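Local coordinates for protein FLUORESCENT IN BLUE LIGHT, chloroplastic (Arabidopsis thaliana, PDB 4YVO) that represses tetrapyrrole (chlorophyll) biosynthesis in chloroplasts, probably through glutamyl-tRNA reductase, whose complex with it forms through its TPR domain, at residues E74-L79 against R96-S101. Residues are numbered along the deposited sequence; the frame is centred on the assembly and turned at random.
Sequences EFKIAL and RGLGAS
Phe75 lays its ring flat over the backbone of Gly97, whose CA sits 3.4 Å from the ring centroid and 8° off the ring normal, a CH-pi contact centred on the face. The glycine is what lets the aromatic come so close: a CB at this position would point at Phe75 and collide with CD1. The carbonyl carbon of Gly97 lies over the same face, 3.4 Å from Phe75 CD2. Near the ring plane, at its edge, stands the hydroxyl of Ser101, with OG 3.6 Å from Phe75 CD2. That hydroxyl is held by Gly97 O, one turn back along its own helix: with OG beside the backbone N (chi1 -63°), it donates over 2.8 Å, from above the carbonyl plane, while Ser101 N reaches the same oxygen from the opposite face. Leu98, directly after Gly97, presses its branch against the root of Phe75, its CG 3.7 Å from Phe75 CB. Its two methyls then part: CD2 goes to Lys76 N and the aliphatic part of that lysine, whose NZ hydrogen-bonds with Tyr72 OH, whereas CD1 meets Leu79 CD2 at 3.8 Å, the two leucines crossing at about a right angle. Tyr114 of helix 108-125 touches Lys76, Leu79 and Leu98 alike. Replacing Phe75 by an alanine would probably open a gap over Gly97 CA and take the ring edge away from the Ser101 hydroxyl, while the CB that meets Leu98 would remain. No hydrogen bond links the two segments; their axes approach to 8.8 Å at 155°, nearly antiparallel. The second helix of TPR 1 thus packs on the first helix of TPR 2, the repeat-to-repeat stacking that builds the helical array of a tetratricopeptide repeat domain.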
loop_
_atom_site.group_PDB
_atom_site.type_symbol
_atom_site.label_atom_id
_atom_site.label_comp_id
_atom_site.label_asym_id
_atom_site.label_seq_id
_atom_site.Cartn_x
_atom_site.Cartn_y
_atom_site.Cartn_z
ATOM N N GLU A 74 12.236 3.463 4.179
ATOM C CA GLU A 74 11.775 4.801 3.843
ATOM C C GLU A 74 10.275 4.944 4.057
ATOM O O GLU A 74 9.813 5.914 4.655
ATOM C CB GLU A 74 12.134 5.151 2.398
ATOM C CG GLU A 74 13.630 5.125 2.093
ATOM C CD GLU A 74 14.413 6.138 2.905
ATOM O OE1 GLU A 74 14.589 7.277 2.428
ATOM O OE2 GLU A 74 14.856 5.806 4.024
ATOM N N PHE A 75 9.513 3.981 3.549
ATOM C CA PHE A 75 8.057 4.047 3.643
ATOM C C PHE A 75 7.572 3.924 5.095
ATOM O O PHE A 75 6.535 4.485 5.462
ATOM C CB PHE A 75 7.399 2.966 2.779
ATOM C CG PHE A 75 7.468 3.229 1.298
ATOM C CD1 PHE A 75 6.948 4.397 0.762
ATOM C CD2 PHE A 75 8.007 2.282 0.436
ATOM C CE1 PHE A 75 6.983 4.624 -0.603
ATOM C CE2 PHE A 75 8.043 2.508 -0.933
ATOM C CZ PHE A 75 7.531 3.680 -1.452
ATOM N N LYS A 76 8.318 3.188 5.917
ATOM C CA LYS A 76 7.955 3.028 7.325
ATOM C C LYS A 76 8.101 4.364 8.055
ATOM O O LYS A 76 7.268 4.714 8.884
ATOM C CB LYS A 76 8.813 1.944 7.990
ATOM C CG LYS A 76 8.276 1.428 9.321
ATOM C CD LYS A 76 6.997 0.608 9.110
ATOM C CE LYS A 76 6.603 -0.228 10.340
ATOM N NZ LYS A 76 7.520 -1.394 10.653
ATOM N N ILE A 77 9.157 5.111 7.738
ATOM C CA ILE A 77 9.310 6.471 8.260
ATOM C C ILE A 77 8.185 7.372 7.760
ATOM O O ILE A 77 7.599 8.138 8.530
ATOM C CB ILE A 77 10.683 7.077 7.888
ATOM C CG1 ILE A 77 11.801 6.278 8.558
ATOM C CG2 ILE A 77 10.766 8.556 8.285
ATOM C CD1 ILE A 77 13.188 6.647 8.077
ATOM N N ALA A 78 7.870 7.267 6.472
ATOM C CA ALA A 78 6.797 8.066 5.900
ATOM C C ALA A 78 5.480 7.776 6.621
ATOM O O ALA A 78 4.712 8.689 6.913
ATOM C CB ALA A 78 6.666 7.794 4.405
ATOM N N LEU A 79 5.234 6.506 6.926
ATOM C CA LEU A 79 4.004 6.119 7.621
ATOM C C LEU A 79 3.929 6.757 9.002
ATOM O O LEU A 79 2.891 7.298 9.390
ATOM C CB LEU A 79 3.913 4.598 7.762
ATOM C CG LEU A 79 2.577 4.081 8.304
ATOM C CD1 LEU A 79 1.504 4.177 7.228
ATOM C CD2 LEU A 79 2.711 2.652 8.802
ATOM N N ARG A 96 0.734 1.870 0.955
ATOM C CA ARG A 96 0.875 1.216 -0.339
ATOM C C ARG A 96 2.335 0.871 -0.620
ATOM O O ARG A 96 2.644 -0.215 -1.115
ATOM C CB ARG A 96 0.335 2.103 -1.452
ATOM C CG ARG A 96 0.665 1.583 -2.850
ATOM C CD ARG A 96 -0.000 2.412 -3.931
ATOM N NE ARG A 96 0.312 3.826 -3.778
ATOM C CZ ARG A 96 -0.480 4.814 -4.180
ATOM N NH1 ARG A 96 -1.638 4.543 -4.767
ATOM N NH2 ARG A 96 -0.113 6.072 -3.992
ATOM N N GLY A 97 3.235 1.804 -0.324
ATOM C CA GLY A 97 4.656 1.573 -0.527
ATOM C C GLY A 97 5.154 0.411 0.317
ATOM O O GLY A 97 5.928 -0.423 -0.159
ATOM N N LEU A 98 4.719 0.355 1.569
ATOM C CA LEU A 98 5.070 -0.767 2.442
ATOM C C LEU A 98 4.558 -2.091 1.866
ATOM O O LEU A 98 5.301 -3.076 1.798
ATOM C CB LEU A 98 4.520 -0.547 3.852
ATOM C CG LEU A 98 5.260 0.545 4.629
ATOM C CD1 LEU A 98 4.469 1.017 5.843
ATOM C CD2 LEU A 98 6.642 0.056 5.042
ATOM N N GLY A 99 3.301 -2.109 1.444
ATOM C CA GLY A 99 2.712 -3.304 0.864
ATOM C C GLY A 99 3.475 -3.765 -0.365
ATOM O O GLY A 99 3.767 -4.953 -0.514
ATOM N N ALA A 100 3.802 -2.830 -1.252
ATOM C CA ALA A 100 4.554 -3.173 -2.460
ATOM C C ALA A 100 5.954 -3.683 -2.118
ATOM O O ALA A 100 6.440 -4.649 -2.711
ATOM C CB ALA A 100 4.629 -1.976 -3.404
ATOM N N SER A 101 6.599 -3.044 -1.146
ATOM C CA SER A 101 7.933 -3.460 -0.718
ATOM C C SER A 101 7.912 -4.881 -0.164
ATOM O O SER A 101 8.812 -5.683 -0.428
ATOM C CB SER A 101 8.474 -2.515 0.356
ATOM O OG SER A 101 8.619 -1.202 -0.147
#